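Local coordinates for aminopeptidase-like protein (Chaetomium thermophilum, PDB 5JM6) that probably works as a zinc-dependent aminopeptidase of the M18 family and forms a dodecamer linked to selective autophagy through the Cvt pathway, at residues P148-G152 with Y153-G157; E167-D171 with R172-V176; F211-M215 with T216-N220; S255-P259 with K260-L264. One frame throughout, in Å; residues are numbered along the deposited sequence.

Contact 1. Residues P148-G152 with Y153-G157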
loop_
_atom_site.group_PDB
_atom_site.type_symbol
_atom_site.label_atom_id
_atom_site.label_comp_id
_atom_site.label_asym_id
_atom_site.label_seq_id
_atom_site.Cartn_x
_atom_site.Cartn_y
_atom_site.Cartn_z
ATOM N N PRO A 148 18.522 -21.355 -31.083
ATOM C CA PRO A 148 17.505 -21.892 -31.993
ATOM C C PRO A 148 16.923 -20.791 -32.868
ATOM O O PRO A 148 16.635 -19.708 -32.357
ATOM C CB PRO A 148 16.433 -22.455 -31.049
ATOM C CG PRO A 148 17.054 -22.483 -29.691
ATOM C CD PRO A 148 18.097 -21.420 -29.675
ATOM N N THR A 149 16.763 -21.050 -34.161
ATOM C CA THR A 149 16.059 -20.098 -35.007
ATOM C C THR A 149 14.621 -20.035 -34.518
ATOM O O THR A 149 13.982 -21.063 -34.293
ATOM C CB THR A 149 16.108 -20.473 -36.496
ATOM O OG1 THR A 149 15.414 -21.707 -36.707
ATOM C CG2 THR A 149 17.552 -20.603 -36.966
ATOM N N LYS A 150 14.127 -18.816 -34.347
ATOM C CA LYS A 150 12.897 -18.573 -33.610
ATOM C C LYS A 150 12.017 -17.608 -34.396
ATOM O O LYS A 150 12.425 -16.479 -34.669
ATOM C CB LYS A 150 13.248 -18.018 -32.230
ATOM C CG LYS A 150 12.152 -17.979 -31.188
ATOM C CD LYS A 150 12.793 -17.564 -29.869
ATOM C CE LYS A 150 11.980 -17.947 -28.652
ATOM N NZ LYS A 150 12.712 -17.545 -27.418
ATOM N N GLU A 151 10.820 -18.066 -34.762
ATOM C CA GLU A 151 9.908 -17.321 -35.635
ATOM C C GLU A 151 10.605 -16.840 -36.911
ATOM O O GLU A 151 10.320 -15.751 -37.410
ATOM C CB GLU A 151 9.291 -16.124 -34.895
ATOM C CG GLU A 151 8.574 -16.457 -33.584
ATOM C CD GLU A 151 7.160 -16.997 -33.772
ATOM O OE1 GLU A 151 6.772 -17.302 -34.921
ATOM O OE2 GLU A 151 6.432 -17.107 -32.762
ATOM N N GLY A 152 11.523 -17.650 -37.429
ATOM C CA GLY A 152 12.194 -17.343 -38.680
ATOM C C GLY A 152 13.463 -16.520 -38.547
ATOM O O GLY A 152 14.144 -16.261 -39.541
ATOM N N TYR A 153 13.784 -16.108 -37.325
ATOM C CA TYR A 153 14.980 -15.309 -37.074
ATOM C C TYR A 153 16.134 -16.157 -36.576
ATOM O O TYR A 153 15.944 -17.073 -35.780
ATOM C CB TYR A 153 14.703 -14.210 -36.049
ATOM C CG TYR A 153 13.636 -13.235 -36.463
ATOM C CD1 TYR A 153 12.296 -13.527 -36.266
ATOM C CD2 TYR A 153 13.967 -12.017 -37.042
ATOM C CE1 TYR A 153 11.315 -12.642 -36.641
ATOM C CE2 TYR A 153 12.989 -11.122 -37.420
ATOM C CZ TYR A 153 11.665 -11.441 -37.215
ATOM O OH TYR A 153 10.680 -10.557 -37.587
ATOM N N VAL A 154 17.332 -15.832 -37.044
ATOM C CA VAL A 154 18.555 -16.390 -36.491
ATOM C C VAL A 154 19.070 -15.428 -35.424
ATOM O O VAL A 154 19.209 -14.232 -35.682
ATOM C CB VAL A 154 19.622 -16.606 -37.578
ATOM C CG1 VAL A 154 20.813 -17.368 -37.019
ATOM C CG2 VAL A 154 19.020 -17.342 -38.767
ATOM N N GLN A 155 19.336 -15.939 -34.226
ATOM C CA GLN A 155 19.773 -15.083 -33.127
ATOM C C GLN A 155 21.170 -15.459 -32.630
ATOM O O GLN A 155 21.764 -16.434 -33.092
ATOM C CB GLN A 155 18.762 -15.143 -31.975
ATOM C CG GLN A 155 17.341 -14.767 -32.388
ATOM C CD GLN A 155 16.375 -14.697 -31.217
ATOM O OE1 GLN A 155 15.825 -15.711 -30.787
ATOM N NE2 GLN A 155 16.158 -13.492 -30.701
ATOM N N LEU A 156 21.680 -14.682 -31.678
ATOM C CA LEU A 156 23.056 -14.823 -31.215
ATOM C C LEU A 156 23.156 -14.721 -29.696
ATOM O O LEU A 156 22.707 -13.737 -29.109
ATOM C CB LEU A 156 23.938 -13.753 -31.859
ATOM C CG LEU A 156 25.418 -13.788 -31.487
ATOM C CD1 LEU A 156 26.081 -14.985 -32.132
ATOM C CD2 LEU A 156 26.107 -12.498 -31.895
ATOM N N GLY A 157 23.717 -15.744 -29.059
ATOM C CA GLY A 157 23.946 -15.691 -27.624
ATOM C C GLY A 157 25.053 -14.731 -27.228
ATOM O O GLY A 157 26.208 -14.918 -27.611
#

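Contact 2. Residues E167-D171 with R172-V176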
loop_
_atom_site.group_PDB
_atom_site.type_symbol
_atom_site.label_atom_id
_atom_site.label_comp_id
_atom_site.label_asym_id
_atom_site.label_seq_id
_atom_site.Cartn_x
_atom_site.Cartn_y
_atom_site.Cartn_z
ATOM N N GLU A 167 19.496 0.775 -22.056
ATOM C CA GLU A 167 18.481 1.178 -23.017
ATOM C C GLU A 167 19.050 1.738 -24.326
ATOM O O GLU A 167 18.434 1.579 -25.377
ATOM C CB GLU A 167 17.531 2.195 -22.377
ATOM C CG GLU A 167 18.208 3.388 -21.726
ATOM C CD GLU A 167 18.475 3.172 -20.248
ATOM O OE1 GLU A 167 19.234 2.240 -19.911
ATOM O OE2 GLU A 167 17.920 3.928 -19.422
ATOM N N THR A 168 20.226 2.357 -24.287
ATOM C CA THR A 168 20.761 2.972 -25.503
ATOM C C THR A 168 21.216 1.940 -26.545
ATOM O O THR A 168 21.508 2.302 -27.684
ATOM C CB THR A 168 21.941 3.924 -25.197
ATOM O OG1 THR A 168 23.084 3.171 -24.775
ATOM C CG2 THR A 168 21.559 4.921 -24.114
ATOM N N TRP A 169 21.255 0.664 -26.163
ATOM C CA TRP A 169 21.711 -0.403 -27.059
ATOM C C TRP A 169 20.632 -0.933 -28.007
ATOM O O TRP A 169 20.939 -1.662 -28.950
ATOM C CB TRP A 169 22.284 -1.567 -26.243
ATOM C CG TRP A 169 23.714 -1.361 -25.870
ATOM C CD1 TRP A 169 24.197 -0.501 -24.930
ATOM C CD2 TRP A 169 24.854 -2.017 -26.438
ATOM N NE1 TRP A 169 25.567 -0.579 -24.874
ATOM C CE2 TRP A 169 25.996 -1.502 -25.791
ATOM C CE3 TRP A 169 25.022 -2.988 -27.432
ATOM C CZ2 TRP A 169 27.286 -1.927 -26.102
ATOM C CZ3 TRP A 169 26.305 -3.408 -27.740
ATOM C CH2 TRP A 169 27.419 -2.878 -27.076
ATOM N N TRP A 170 19.376 -0.574 -27.754
ATOM C CA TRP A 170 18.268 -1.003 -28.607
ATOM C C TRP A 170 18.294 -0.301 -29.964
ATOM O O TRP A 170 18.623 0.881 -30.046
ATOM C CB TRP A 170 16.923 -0.723 -27.938
ATOM C CG TRP A 170 16.643 -1.471 -26.669
ATOM C CD1 TRP A 170 17.047 -1.128 -25.414
ATOM C CD2 TRP A 170 15.856 -2.664 -26.524
ATOM N NE1 TRP A 170 16.579 -2.038 -24.499
ATOM C CE2 TRP A 170 15.847 -2.992 -25.154
ATOM C CE3 TRP A 170 15.173 -3.493 -27.420
ATOM C CZ2 TRP A 170 15.177 -4.109 -24.657
ATOM C CZ3 TRP A 170 14.508 -4.602 -26.924
ATOM C CH2 TRP A 170 14.517 -4.900 -25.556
ATOM N N ASP A 171 17.917 -1.031 -31.012
ATOM C CA ASP A 171 17.823 -0.486 -32.369
ATOM C C ASP A 171 19.096 0.235 -32.812
ATOM O O ASP A 171 19.036 1.319 -33.392
ATOM C CB ASP A 171 16.627 0.468 -32.488
ATOM C CG ASP A 171 15.296 -0.217 -32.219
ATOM O OD1 ASP A 171 14.360 0.472 -31.761
ATOM O OD2 ASP A 171 15.181 -1.435 -32.467
ATOM N N ARG A 172 20.245 -0.367 -32.530
ATOM C CA ARG A 172 21.514 0.144 -33.032
ATOM C C ARG A 172 22.065 -0.843 -34.052
ATOM O O ARG A 172 21.788 -2.040 -33.971
ATOM C CB ARG A 172 22.516 0.357 -31.895
ATOM C CG ARG A 172 22.037 1.292 -30.795
ATOM C CD ARG A 172 22.174 2.756 -31.191
ATOM N NE ARG A 172 21.877 3.642 -30.067
ATOM C CZ ARG A 172 21.912 4.969 -30.127
ATOM N NH1 ARG A 172 22.233 5.577 -31.261
ATOM N NH2 ARG A 172 21.631 5.689 -29.051
ATOM N N ASP A 173 22.853 -0.351 -35.004
ATOM C CA ASP A 173 23.409 -1.233 -36.017
ATOM C C ASP A 173 24.703 -1.799 -35.464
ATOM O O ASP A 173 25.701 -1.092 -35.347
ATOM C CB ASP A 173 23.677 -0.482 -37.327
ATOM C CG ASP A 173 22.411 0.026 -37.994
ATOM O OD1 ASP A 173 21.333 -0.015 -37.363
ATOM O OD2 ASP A 173 22.500 0.478 -39.155
ATOM N N LEU A 174 24.693 -3.089 -35.158
ATOM C CA LEU A 174 25.810 -3.692 -34.448
ATOM C C LEU A 174 26.663 -4.531 -35.377
ATOM O O LEU A 174 26.152 -5.283 -36.206
ATOM C CB LEU A 174 25.315 -4.552 -33.283
ATOM C CG LEU A 174 24.355 -3.907 -32.283
ATOM C CD1 LEU A 174 23.868 -4.945 -31.282
ATOM C CD2 LEU A 174 25.010 -2.733 -31.570
ATOM N N SER A 175 27.973 -4.390 -35.233
ATOM C CA SER A 175 28.901 -5.238 -35.951
ATOM C C SER A 175 29.621 -6.109 -34.934
ATOM O O SER A 175 29.374 -6.002 -33.731
ATOM C CB SER A 175 29.888 -4.403 -36.768
ATOM O OG SER A 175 30.535 -5.195 -37.748
ATOM N N VAL A 176 30.503 -6.974 -35.415
ATOM C CA VAL A 176 31.209 -7.893 -34.539
ATOM C C VAL A 176 32.704 -7.823 -34.833
ATOM O O VAL A 176 33.114 -7.540 -35.959
ATOM C CB VAL A 176 30.681 -9.343 -34.700
ATOM C CG1 VAL A 176 31.000 -9.888 -36.084
ATOM C CG2 VAL A 176 31.236 -10.251 -33.611
#

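Contact 3. Residues F211-M215 with T216-N220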
loop_
_atom_site.group_PDB
_atom_site.type_symbol
_atom_site.label_atom_id
_atom_site.label_comp_id
_atom_site.label_asym_id
_atom_site.label_seq_id
_atom_site.Cartn_x
_atom_site.Cartn_y
_atom_site.Cartn_z
ATOM N N PHE A 211 1.636 -2.510 -28.232
ATOM C CA PHE A 211 1.323 -3.750 -27.521
ATOM C C PHE A 211 1.123 -3.585 -26.015
ATOM O O PHE A 211 0.947 -4.569 -25.299
ATOM C CB PHE A 211 2.418 -4.788 -27.771
ATOM C CG PHE A 211 2.505 -5.239 -29.196
ATOM C CD1 PHE A 211 1.632 -6.194 -29.688
ATOM C CD2 PHE A 211 3.460 -4.709 -30.045
ATOM C CE1 PHE A 211 1.709 -6.611 -31.003
ATOM C CE2 PHE A 211 3.544 -5.123 -31.360
ATOM C CZ PHE A 211 2.667 -6.074 -31.840
ATOM N N GLY A 212 1.183 -2.350 -25.532
ATOM C CA GLY A 212 0.853 -2.056 -24.148
ATOM C C GLY A 212 2.024 -2.127 -23.188
ATOM O O GLY A 212 2.016 -1.469 -22.149
ATOM N N ILE A 213 3.042 -2.903 -23.544
ATOM C CA ILE A 213 4.304 -2.885 -22.814
ATOM C C ILE A 213 5.039 -1.618 -23.243
ATOM O O ILE A 213 4.495 -0.806 -23.991
ATOM C CB ILE A 213 5.170 -4.137 -23.107
ATOM C CG1 ILE A 213 4.289 -5.359 -23.379
ATOM C CG2 ILE A 213 6.135 -4.426 -21.959
ATOM C CD1 ILE A 213 5.061 -6.570 -23.878
ATOM N N GLY A 214 6.265 -1.439 -22.772
ATOM C CA GLY A 214 7.128 -0.418 -23.329
ATOM C C GLY A 214 7.728 -0.934 -24.623
ATOM O O GLY A 214 7.390 -2.025 -25.083
ATOM N N MET A 215 8.608 -0.145 -25.225
ATOM C CA MET A 215 9.338 -0.595 -26.402
ATOM C C MET A 215 10.516 -1.463 -25.978
ATOM O O MET A 215 10.981 -2.327 -26.723
ATOM C CB MET A 215 9.815 0.600 -27.225
ATOM C CG MET A 215 8.689 1.524 -27.657
ATOM S SD MET A 215 9.250 2.858 -28.730
ATOM C CE MET A 215 9.626 1.950 -30.228
ATOM N N THR A 216 10.983 -1.199 -24.764
ATOM C CA THR A 216 12.137 -1.854 -24.165
ATOM C C THR A 216 11.711 -3.051 -23.301
ATOM O O THR A 216 12.527 -3.887 -22.903
ATOM C CB THR A 216 12.944 -0.790 -23.363
ATOM O OG1 THR A 216 13.795 -0.073 -24.268
ATOM C CG2 THR A 216 13.786 -1.377 -22.237
ATOM N N GLY A 217 10.408 -3.165 -23.071
ATOM C CA GLY A 217 9.883 -4.230 -22.240
ATOM C C GLY A 217 10.275 -4.022 -20.794
ATOM O O GLY A 217 10.442 -2.889 -20.340
ATOM N N HIS A 218 10.428 -5.123 -20.071
ATOM C CA HIS A 218 10.850 -5.082 -18.679
ATOM C C HIS A 218 12.359 -4.870 -18.580
ATOM O O HIS A 218 12.892 -4.616 -17.500
ATOM C CB HIS A 218 10.421 -6.368 -17.977
ATOM C CG HIS A 218 9.033 -6.801 -18.335
ATOM N ND1 HIS A 218 8.762 -7.604 -19.424
ATOM C CD2 HIS A 218 7.835 -6.514 -17.774
ATOM C CE1 HIS A 218 7.459 -7.807 -19.505
ATOM N NE2 HIS A 218 6.874 -7.156 -18.516
ATOM N N GLY A 219 13.040 -4.971 -19.720
ATOM C CA GLY A 219 14.458 -4.665 -19.807
ATOM C C GLY A 219 15.380 -5.838 -19.538
ATOM O O GLY A 219 16.602 -5.688 -19.551
ATOM N N ASN A 220 14.794 -7.009 -19.302
ATOM C CA ASN A 220 15.554 -8.200 -18.937
ATOM C C ASN A 220 16.511 -8.628 -20.049
ATOM O O ASN A 220 16.097 -8.884 -21.179
ATOM C CB ASN A 220 14.587 -9.332 -18.576
ATOM C CG ASN A 220 15.232 -10.699 -18.637
ATOM O OD1 ASN A 220 15.361 -11.288 -19.709
ATOM N ND2 ASN A 220 15.628 -11.222 -17.482
#

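Contact 4. Residues S255-P259 with K260-L264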
loop_
_atom_site.group_PDB
_atom_site.type_symbol
_atom_site.label_atom_id
_atom_site.label_comp_id
_atom_site.label_asym_id
_atom_site.label_seq_id
_atom_site.Cartn_x
_atom_site.Cartn_y
_atom_site.Cartn_z
ATOM N N SER A 255 31.305 -25.764 -34.062
ATOM C CA SER A 255 29.942 -26.264 -33.917
ATOM C C SER A 255 29.137 -25.511 -32.852
ATOM O O SER A 255 27.910 -25.572 -32.852
ATOM C CB SER A 255 29.957 -27.758 -33.590
ATOM O OG SER A 255 30.531 -27.994 -32.317
ATOM N N THR A 256 29.813 -24.803 -31.949
ATOM C CA THR A 256 29.111 -24.069 -30.894
ATOM C C THR A 256 28.635 -22.693 -31.354
ATOM O O THR A 256 27.957 -21.985 -30.610
ATOM C CB THR A 256 29.992 -23.874 -29.641
ATOM O OG1 THR A 256 31.214 -23.216 -30.002
ATOM C CG2 THR A 256 30.308 -25.210 -28.991
ATOM N N GLN A 257 28.968 -22.335 -32.589
ATOM C CA GLN A 257 28.772 -20.979 -33.090
ATOM C C GLN A 257 27.797 -20.966 -34.264
ATOM O O GLN A 257 27.528 -22.014 -34.852
ATOM C CB GLN A 257 30.116 -20.378 -33.513
ATOM C CG GLN A 257 31.208 -20.517 -32.470
ATOM C CD GLN A 257 31.017 -19.573 -31.302
ATOM O OE1 GLN A 257 30.767 -18.383 -31.487
ATOM N NE2 GLN A 257 31.118 -20.102 -30.089
ATOM N N PRO A 258 27.231 -19.790 -34.586
ATOM C CA PRO A 258 26.420 -19.705 -35.804
ATOM C C PRO A 258 27.249 -20.082 -37.027
ATOM O O PRO A 258 28.336 -19.531 -37.204
ATOM C CB PRO A 258 26.002 -18.233 -35.848
ATOM C CG PRO A 258 26.053 -17.789 -34.426
ATOM C CD PRO A 258 27.205 -18.532 -33.817
ATOM N N PRO A 259 26.744 -21.006 -37.860
ATOM C CA PRO A 259 27.514 -21.529 -38.996
ATOM C C PRO A 259 27.963 -20.415 -39.919
ATOM O O PRO A 259 29.071 -20.425 -40.457
ATOM C CB PRO A 259 26.516 -22.446 -39.711
ATOM C CG PRO A 259 25.490 -22.777 -38.686
ATOM C CD PRO A 259 25.382 -21.565 -37.814
ATOM N N LYS A 260 27.081 -19.439 -40.072
ATOM C CA LYS A 260 27.281 -18.342 -40.994
ATOM C C LYS A 260 28.291 -17.320 -40.497
ATOM O O LYS A 260 28.939 -16.642 -41.294
ATOM C CB LYS A 260 25.947 -17.669 -41.267
ATOM C CG LYS A 260 25.521 -17.888 -42.678
ATOM C CD LYS A 260 24.179 -17.307 -42.994
ATOM C CE LYS A 260 23.580 -18.115 -44.121
ATOM N NZ LYS A 260 22.464 -17.389 -44.760
ATOM N N LEU A 261 28.416 -17.205 -39.180
ATOM C CA LEU A 261 29.422 -16.334 -38.594
ATOM C C LEU A 261 30.799 -16.964 -38.754
ATOM O O LEU A 261 31.767 -16.281 -39.081
ATOM C CB LEU A 261 29.119 -16.066 -37.120
ATOM C CG LEU A 261 30.083 -15.146 -36.367
ATOM C CD1 LEU A 261 30.125 -13.761 -36.997
ATOM C CD2 LEU A 261 29.696 -15.059 -34.900
ATOM N N VAL A 262 30.873 -18.274 -38.535
ATOM C CA VAL A 262 32.125 -19.010 -38.670
ATOM C C VAL A 262 32.690 -18.884 -40.084
ATOM O O VAL A 262 33.871 -18.581 -40.259
ATOM C CB VAL A 262 31.942 -20.499 -38.315
ATOM C CG1 VAL A 262 33.234 -21.272 -38.546
ATOM C CG2 VAL A 262 31.482 -20.642 -36.872
ATOM N N LYS A 263 31.848 -19.105 -41.091
ATOM C CA LYS A 263 32.287 -18.978 -42.479
ATOM C C LYS A 263 32.704 -17.549 -42.792
ATOM O O LYS A 263 33.657 -17.323 -43.537
ATOM C CB LYS A 263 31.190 -19.403 -43.455
ATOM C CG LYS A 263 30.712 -20.831 -43.322
ATOM C CD LYS A 263 29.654 -21.106 -44.376
ATOM C CE LYS A 263 28.502 -21.914 -43.813
ATOM N NZ LYS A 263 27.319 -21.887 -44.718
ATOM N N LEU A 264 31.981 -16.588 -42.227
ATOM C CA LEU A 264 32.299 -15.187 -42.452
ATOM C C LEU A 264 33.660 -14.872 -41.845
ATOM O O LEU A 264 34.493 -14.229 -42.477
ATOM C CB LEU A 264 31.215 -14.279 -41.866
ATOM C CG LEU A 264 31.135 -12.873 -42.466
ATOM C CD1 LEU A 264 30.840 -12.955 -43.954
ATOM C CD2 LEU A 264 30.081 -12.037 -41.757
#

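Contact 1. Residues P148-G152 with Y153-G157
Lys-150 and Tyr-153 form an antiparallel hydrogen-bonded pair that closes a tight hairpin. Lys-150 N donates to Tyr-153 O over 2.9 Å. Tyr-153 N returns a bond of 3.0 Å to Lys-150 O. Lys-150 O also sits at the edge of the Tyr-153 ring, in its plane, 3.4 Å from CD1. The ring gets there because its CG stands beside the backbone N and opposite the carbonyl carbon (chi1 -60°). Thr-149 CA adds a CA-H...O contact of 3.1 Å to Tyr-153 O. Thr-149 and Val-154 point the same way, with their CG2 atoms 4.0 Å apart. Lys-150 CD passes 3.7 Å from Gln-155 OE1, while Gln-155 NE2 bonds to Asn-399 of the second subunit.

A type I' turn positions these groups, with Glu-151 and Gly-152 at its corners. At Gly-152 the backbone angles would drive any CB into the carbonyl O of Glu-151. With an alanine in place of Tyr-153 the ring is gone, and Val-228 of the same chain and Leu-482 of the second subunit would probably face a gap. The hairpin opens strand 153-160, which lies between strands 139-141 and 228-231 of an antiparallel sheet; Val-154 makes backbone bonds to Ile-229 and Gly-230.

Contact 2. Residues E167-D171 with R172-V176
Arg-172 reaches back over the turn to the backbone of Thr-168. The one hydrogen bond across the contact, Arg-172 NE to Thr-168 O, is 2.8 Å long and nearly straight at 168°. The carbonyl points almost directly at the donor, and its oxygen lies in the guanidinium plane. A bend in the arginine chain (chi2 -79°) folds NE back to this oxygen. The remaining nitrogens serve the subunit interface: Arg-172 NH2 bonds to Asp-171 O of the second subunit, and Arg-172 NH1 of that subunit bonds to Asp-171 O here. Asp-171 OD1 bonds to Thr-206 OG1 and to Ser-486 OG of the second subunit. A leucine in place of Arg-172 has no N-H groups, and Thr-168 O and Asp-171 O of the second subunit would probably both lose a donor.

The charged pair is the salt bridge of Asp-173 with Arg-488 of the second subunit.

Apolar contact is small: Leu-174 CD2 lies 4.1 Å from Trp-169 CZ3, and the side chains cross at about a right angle.

The whole is a buried interface turn leading from a 3-10 segment into strand 174-183. The Thr-168 side chain is about 8 Å from that of the zinc ligand His-485.

Contact 3. Residues F211-M215 with T216-N220
The Ile-213 side chain packs on the backbone of Gly-217. The CB of Ile-213 points toward residues 216-220, and its CG2 branch rests 3.8 Å from Gly-217 CA. That branch stands opposite the isoleucine's backbone N and beside its carbonyl carbon, which turns the methyl across the bend. The chain doubles back here, bringing Gly-214 CA to 4.8 Å from Gly-217 CA. No hydrogen bond crosses between residues 211-215 and 216-220, so the two halves meet through packing and chain continuity alone.

The buried side belongs to Met-215. Its CB points away from residues 216-220, and the side chain packs on Thr-206 and Pro-209, and on Glu-167 of the second subunit. Its backbone is bonded to Leu-207. Thr-216 also touches Glu-167 of the second subunit.

The other side is looser. His-218 is exposed, and its CE1 comes only to 4.4 Å from Ile-213 CG2. Its ND1 is hydrogen-bonded to Glu-224 OE1, which holds the imidazole by one nitrogen.

Residues 216-219 form a type II' turn, with Gly-217 (phi 69°) at its first corner. The closing bond from Gly-219 N to Thr-216 O is weak, at 3.4 Å. Gly-212, Gly-217 and Gly-219 all have positive phi. This is a glycine-rich interface loop without regular structure, joining strands 190-196 and 228-231, and Phe-211 at its start meets the ring of His-394 of the second subunit.

Contact 4. Residues S255-P259 with K260-L264
Gln-257 sets its CB 3.6 Å from Val-262 CG2 and carries the flat amide of this contact. The chain bends at chi2 (-74°), turning the amide back toward the residue before it. At the amide edge NE2 donates to Thr-256 OG1 over 3.1 Å, with the hydroxyl close to the amide plane. Gln-257, Leu-261 and Val-262 all touch Trp-280 of strand 277-286.

The next group is the carbonyl of Pro-258, the N-cap residue. Its oxygen accepts from Val-262 N over 3.1 Å. Leu-261 N gives it a second, weak bond. Pro-259 O accepts from Lys-263 N over 3.1 Å. Pro-258 CB packs on Leu-261 CB at 4.0 Å, on the buried side. Lys-260 leads outward to a long, weak ion pair with Asp-296 of the second subunit.

Pro-259 opens helix 259-268. A proline suits a first turn, since the backbone nitrogens there have no preceding helical carbonyl to bond. The chemistry thus implies a helix start held by backbone carbonyls and apolar packing, with no side-chain cap from Pro-258.

How the contacts relate
The four contacts follow in series along the chain, and none nests in or crosses another. Contact 1 closes the hairpin at the start of strand 153-160. Contact 2 turns the chain into strand 174-183 of the same sheet. Contact 3 bends the loop before strand 228-231, and contact 4 starts helix 259-268. Trp-170 of contact 2 meets contact 3, with CZ2 3.2 Å from Thr-216 O. Contact 4 touches two others: Pro-258 CG lies 3.6 Å from Leu-156 CD1 of contact 1, and Leu-261 CD1 lies 4.1 Å from Val-176 CG1 of contact 2. The helix start is thus tied to the six-stranded sheet. All four contacts also touch the second subunit.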